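Local coordinates for NOL1/NOP2/sun family protein (PDB 3M4X) that probably methylates cytosine in ribosomal RNA, as in the RsmF-like NOL1/NOP2/sun methyltransferases, joining a catalytic methyltransferase domain to a PUA-type RNA-binding domain, at residues P63-V75 and E87-T99. Numbering follows the deposited sequence.
Sequences PAPYSNEGFLGTV and EYSQEPSAMIVGT
Thr99 reaches from its helix to the loop at Tyr66 and donates its hydroxyl OG1 to Tyr66 O over 2.7 Å. The donor lies in the carbonyl plane at a C=O...donor angle of 146°, and a chi1 of -65°, with OG1 turned away from the carbonyl carbon of Thr99, aims the hydroxyl there. Beside this bond selenomethionine Met95 lays its chain out straight beyond CG, chi2 -176°, which carries SE to 3.9 Å from both Ala64 CB and Ser67 CB. A long, unbranched side chain suits a spot lined by small residues, and Gly70 fits the same need: its CA passes 4.1 Å from Met95 SE, and a CB there would point at the selenium and collide with it. The Tyr66 ring presents an edge to the turn at Pro92, ahead of helix 95-101: CD1 stands 3.2 Å from Pro92 O, near the ring plane, while Ile96 CD1 packs obliquely against Tyr66 CB and CD2. Pro65 CB lies over the centre of one ring face, and the phenol OH hydrogen-bonds to Gln291 O. One water accepts from Tyr66 N and donates to Pro92 O, 2.7 Å away. The contact ties the three-stranded antiparallel sheet of the RsmF-type N-terminal region, where strand 39-41 lies between 70-72 and 88-89, to helix 95-101, which packs on strand 295-302 of the Rossmann-like methyltransferase fold. Farther along, Leu72 CD2 meets the rigid ring of Pro92 at CG, and Val75 and Glu87 run past each other in opposite directions, Val75 CG2 coming within 3.4 Å of Glu87 OE2. Behind the first shell, Ser67 OG accepts from Glu69 N at 3.0 Å, an ST turn within the type I beta turn from Ser67 to Gly70.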
loop_
_atom_site.group_PDB
_atom_site.type_symbol
_atom_site.label_atom_id
_atom_site.label_comp_id
_atom_site.label_asym_id
_atom_site.label_seq_id
_atom_site.Cartn_x
_atom_site.Cartn_y
_atom_site.Cartn_z
ATOM N N PRO A 63 -5.533 -16.507 11.585
ATOM C CA PRO A 63 -4.416 -15.837 10.916
ATOM C C PRO A 63 -4.446 -16.119 9.417
ATOM O O PRO A 63 -4.882 -17.200 9.019
ATOM C CB PRO A 63 -3.189 -16.497 11.544
ATOM C CG PRO A 63 -3.690 -17.890 11.926
ATOM C CD PRO A 63 -5.102 -17.659 12.401
ATOM N N ALA A 64 -4.012 -15.162 8.603
ATOM C CA ALA A 64 -3.846 -15.402 7.169
ATOM C C ALA A 64 -2.522 -16.118 6.888
ATOM O O ALA A 64 -1.543 -15.927 7.607
ATOM C CB ALA A 64 -3.916 -14.097 6.404
ATOM N N PRO A 65 -2.480 -16.925 5.820
ATOM C CA PRO A 65 -1.312 -17.765 5.520
ATOM C C PRO A 65 -0.075 -16.987 5.080
ATOM O O PRO A 65 1.041 -17.448 5.314
ATOM C CB PRO A 65 -1.785 -18.638 4.340
ATOM C CG PRO A 65 -3.230 -18.360 4.164
ATOM C CD PRO A 65 -3.516 -17.030 4.782
ATOM N N TYR A 66 -0.262 -15.840 4.441
ATOM C CA TYR A 66 0.848 -15.202 3.740
ATOM C C TYR A 66 1.271 -13.829 4.271
ATOM O O TYR A 66 1.957 -13.097 3.571
ATOM C CB TYR A 66 0.551 -15.089 2.239
ATOM C CG TYR A 66 0.095 -16.379 1.592
ATOM C CD1 TYR A 66 -1.139 -16.457 0.966
ATOM C CD2 TYR A 66 0.884 -17.520 1.622
ATOM C CE1 TYR A 66 -1.575 -17.629 0.383
ATOM C CE2 TYR A 66 0.449 -18.706 1.038
ATOM C CZ TYR A 66 -0.781 -18.748 0.425
ATOM O OH TYR A 66 -1.232 -19.900 -0.170
ATOM N N SER A 67 0.863 -13.473 5.485
ATOM C CA SER A 67 1.440 -12.301 6.146
ATOM C C SER A 67 1.374 -12.383 7.663
ATOM O O SER A 67 0.360 -12.759 8.224
ATOM C CB SER A 67 0.775 -10.997 5.681
ATOM O OG SER A 67 0.971 -9.969 6.647
ATOM N N ASN A 68 2.474 -11.992 8.296
ATOM C CA ASN A 68 2.618 -11.841 9.744
ATOM C C ASN A 68 1.526 -11.031 10.433
ATOM O O ASN A 68 1.351 -11.131 11.646
ATOM C CB ASN A 68 3.936 -11.108 10.015
ATOM C CG ASN A 68 4.934 -11.960 10.742
ATOM O OD1 ASN A 68 6.099 -12.023 10.361
ATOM N ND2 ASN A 68 4.487 -12.628 11.801
ATOM N N GLU A 69 0.826 -10.204 9.667
ATOM C CA GLU A 69 -0.133 -9.251 10.233
ATOM C C GLU A 69 -1.524 -9.443 9.639
ATOM O O GLU A 69 -2.394 -8.583 9.764
ATOM C CB GLU A 69 0.377 -7.828 9.988
ATOM C CG GLU A 69 1.834 -7.644 10.449
ATOM C CD GLU A 69 2.630 -6.664 9.595
ATOM O OE1 GLU A 69 2.139 -6.237 8.523
ATOM O OE2 GLU A 69 3.761 -6.322 10.000
ATOM N N GLY A 70 -1.711 -10.579 8.977
ATOM C CA GLY A 70 -2.948 -10.869 8.281
ATOM C C GLY A 70 -3.895 -11.775 9.060
ATOM O O GLY A 70 -3.481 -12.634 9.842
ATOM N N PHE A 71 -5.180 -11.565 8.813
ATOM C CA PHE A 71 -6.263 -12.334 9.395
ATOM C C PHE A 71 -7.217 -12.708 8.271
ATOM O O PHE A 71 -7.384 -11.953 7.312
ATOM C CB PHE A 71 -7.044 -11.481 10.402
ATOM C CG PHE A 71 -6.318 -11.230 11.689
ATOM C CD1 PHE A 71 -6.020 -9.937 12.087
ATOM C CD2 PHE A 71 -5.943 -12.284 12.506
ATOM C CE1 PHE A 71 -5.360 -9.699 13.279
ATOM C CE2 PHE A 71 -5.282 -12.056 13.701
ATOM C CZ PHE A 71 -4.988 -10.758 14.091
ATOM N N LEU A 72 -7.873 -13.852 8.400
ATOM C CA LEU A 72 -8.939 -14.195 7.472
ATOM C C LEU A 72 -10.220 -13.510 7.921
ATOM O O LEU A 72 -10.614 -13.597 9.090
ATOM C CB LEU A 72 -9.149 -15.705 7.414
ATOM C CG LEU A 72 -7.964 -16.477 6.838
ATOM C CD1 LEU A 72 -8.346 -17.948 6.649
ATOM C CD2 LEU A 72 -7.502 -15.861 5.523
ATOM N N GLY A 73 -10.872 -12.821 6.997
ATOM C CA GLY A 73 -12.142 -12.208 7.311
ATOM C C GLY A 73 -12.395 -10.928 6.549
ATOM O O GLY A 73 -11.670 -10.594 5.624
ATOM N N THR A 74 -13.438 -10.218 6.953
ATOM C CA THR A 74 -13.879 -9.017 6.274
ATOM C C THR A 74 -13.825 -7.824 7.228
ATOM O O THR A 74 -13.804 -7.994 8.448
ATOM C CB THR A 74 -15.323 -9.183 5.771
ATOM O OG1 THR A 74 -16.196 -9.403 6.890
ATOM C CG2 THR A 74 -15.419 -10.368 4.838
ATOM N N VAL A 75 -13.810 -6.623 6.659
ATOM C CA VAL A 75 -13.727 -5.392 7.435
ATOM C C VAL A 75 -15.029 -4.598 7.404
ATOM O O VAL A 75 -15.624 -4.415 6.341
ATOM C CB VAL A 75 -12.619 -4.480 6.892
ATOM C CG1 VAL A 75 -12.768 -3.070 7.444
ATOM C CG2 VAL A 75 -11.248 -5.055 7.210
ATOM N N GLU A 87 -7.130 -1.378 10.155
ATOM C CA GLU A 87 -7.377 -2.537 9.312
ATOM C C GLU A 87 -7.319 -2.132 7.869
ATOM O O GLU A 87 -7.822 -1.072 7.493
ATOM C CB GLU A 87 -8.740 -3.156 9.590
ATOM C CG GLU A 87 -8.887 -3.632 11.006
ATOM C CD GLU A 87 -10.228 -4.259 11.266
ATOM O OE1 GLU A 87 -10.327 -4.972 12.275
ATOM O OE2 GLU A 87 -11.168 -4.048 10.468
ATOM N N TYR A 88 -6.682 -2.981 7.076
ATOM C CA TYR A 88 -6.656 -2.826 5.632
ATOM C C TYR A 88 -7.136 -4.142 5.042
ATOM O O TYR A 88 -6.536 -5.192 5.290
ATOM C CB TYR A 88 -5.236 -2.524 5.137
ATOM C CG TYR A 88 -5.218 -1.888 3.776
ATOM C CD1 TYR A 88 -5.144 -0.508 3.644
ATOM C CD2 TYR A 88 -5.304 -2.661 2.615
ATOM C CE1 TYR A 88 -5.147 0.087 2.403
ATOM C CE2 TYR A 88 -5.305 -2.068 1.365
ATOM C CZ TYR A 88 -5.231 -0.693 1.270
ATOM O OH TYR A 88 -5.234 -0.079 0.044
ATOM N N SER A 89 -8.228 -4.106 4.293
ATOM C CA SER A 89 -8.706 -5.337 3.666
ATOM C C SER A 89 -7.896 -5.630 2.409
ATOM O O SER A 89 -7.635 -4.744 1.602
ATOM C CB SER A 89 -10.213 -5.297 3.383
ATOM O OG SER A 89 -10.552 -4.218 2.538
ATOM N N GLN A 90 -7.479 -6.884 2.281
ATOM C CA GLN A 90 -6.603 -7.324 1.203
ATOM C C GLN A 90 -6.810 -8.821 1.021
ATOM O O GLN A 90 -6.860 -9.565 2.006
ATOM C CB GLN A 90 -5.145 -7.048 1.566
ATOM C CG GLN A 90 -4.181 -7.357 0.449
ATOM C CD GLN A 90 -2.741 -7.127 0.829
ATOM O OE1 GLN A 90 -2.385 -7.129 2.011
ATOM N NE2 GLN A 90 -1.896 -6.931 -0.173
ATOM N N GLU A 91 -6.952 -9.278 -0.219
ATOM C CA GLU A 91 -7.226 -10.697 -0.425
ATOM C C GLU A 91 -5.981 -11.503 -0.072
ATOM O O GLU A 91 -4.865 -11.059 -0.308
ATOM C CB GLU A 91 -7.722 -10.970 -1.842
ATOM C CG GLU A 91 -6.649 -11.290 -2.848
ATOM C CD GLU A 91 -6.430 -12.780 -3.020
ATOM O OE1 GLU A 91 -7.075 -13.596 -2.314
ATOM O OE2 GLU A 91 -5.603 -13.127 -3.877
ATOM N N PRO A 92 -6.174 -12.669 0.556
ATOM C CA PRO A 92 -5.101 -13.485 1.137
ATOM C C PRO A 92 -3.894 -13.811 0.260
ATOM O O PRO A 92 -2.770 -13.724 0.764
ATOM C CB PRO A 92 -5.836 -14.751 1.575
ATOM C CG PRO A 92 -7.160 -14.212 2.007
ATOM C CD PRO A 92 -7.498 -13.117 1.023
ATOM N N SER A 93 -4.083 -14.173 -1.000
ATOM C CA SER A 93 -2.917 -14.474 -1.820
ATOM C C SER A 93 -2.175 -13.207 -2.242
ATOM O O SER A 93 -0.961 -13.223 -2.438
ATOM C CB SER A 93 -3.270 -15.363 -3.026
ATOM O OG SER A 93 -3.796 -14.621 -4.108
ATOM N N ALA A 94 -2.905 -12.110 -2.378
ATOM C CA ALA A 94 -2.283 -10.831 -2.720
ATOM C C ALA A 94 -1.259 -10.403 -1.653
ATOM O O ALA A 94 -0.271 -9.732 -1.952
ATOM C CB ALA A 94 -3.346 -9.755 -2.915
HETATM N N MSE A 95 -1.489 -10.815 -0.410
HETATM C CA MSE A 95 -0.576 -10.458 0.678
HETATM C C MSE A 95 0.817 -11.034 0.469
HETATM O O MSE A 95 1.781 -10.586 1.096
HETATM C CB MSE A 95 -1.113 -10.940 2.015
HETATM C CG MSE A 95 -2.443 -10.335 2.423
HETATM SE SE MSE A 95 -2.879 -10.988 4.221
HETATM C CE MSE A 95 -4.721 -10.339 4.343
ATOM N N ILE A 96 0.923 -12.038 -0.395
ATOM C CA ILE A 96 2.201 -12.711 -0.608
ATOM C C ILE A 96 3.216 -11.740 -1.202
ATOM O O ILE A 96 4.411 -11.842 -0.955
ATOM C CB ILE A 96 2.063 -13.935 -1.543
ATOM C CG1 ILE A 96 3.311 -14.811 -1.467
ATOM C CG2 ILE A 96 1.827 -13.496 -2.990
ATOM C CD1 ILE A 96 3.629 -15.278 -0.088
ATOM N N VAL A 97 2.721 -10.788 -1.978
ATOM C CA VAL A 97 3.593 -9.897 -2.722
ATOM C C VAL A 97 4.361 -8.986 -1.770
ATOM O O VAL A 97 5.593 -8.929 -1.814
ATOM C CB VAL A 97 2.773 -9.079 -3.732
ATOM C CG1 VAL A 97 3.647 -8.090 -4.446
ATOM C CG2 VAL A 97 2.097 -10.021 -4.716
ATOM N N GLY A 98 3.631 -8.304 -0.888
ATOM C CA GLY A 98 4.240 -7.460 0.123
ATOM C C GLY A 98 5.148 -8.232 1.047
ATOM O O GLY A 98 6.191 -7.746 1.481
ATOM N N THR A 99 4.771 -9.462 1.345
ATOM C CA THR A 99 5.599 -10.274 2.224
ATOM C C THR A 99 6.915 -10.654 1.538
ATOM O O THR A 99 7.983 -10.557 2.139
ATOM C CB THR A 99 4.836 -11.504 2.708
ATOM O OG1 THR A 99 3.741 -11.066 3.521
ATOM C CG2 THR A 99 5.741 -12.420 3.521
HETATM O O HOH W 1 -2.701 -14.225 3.455
#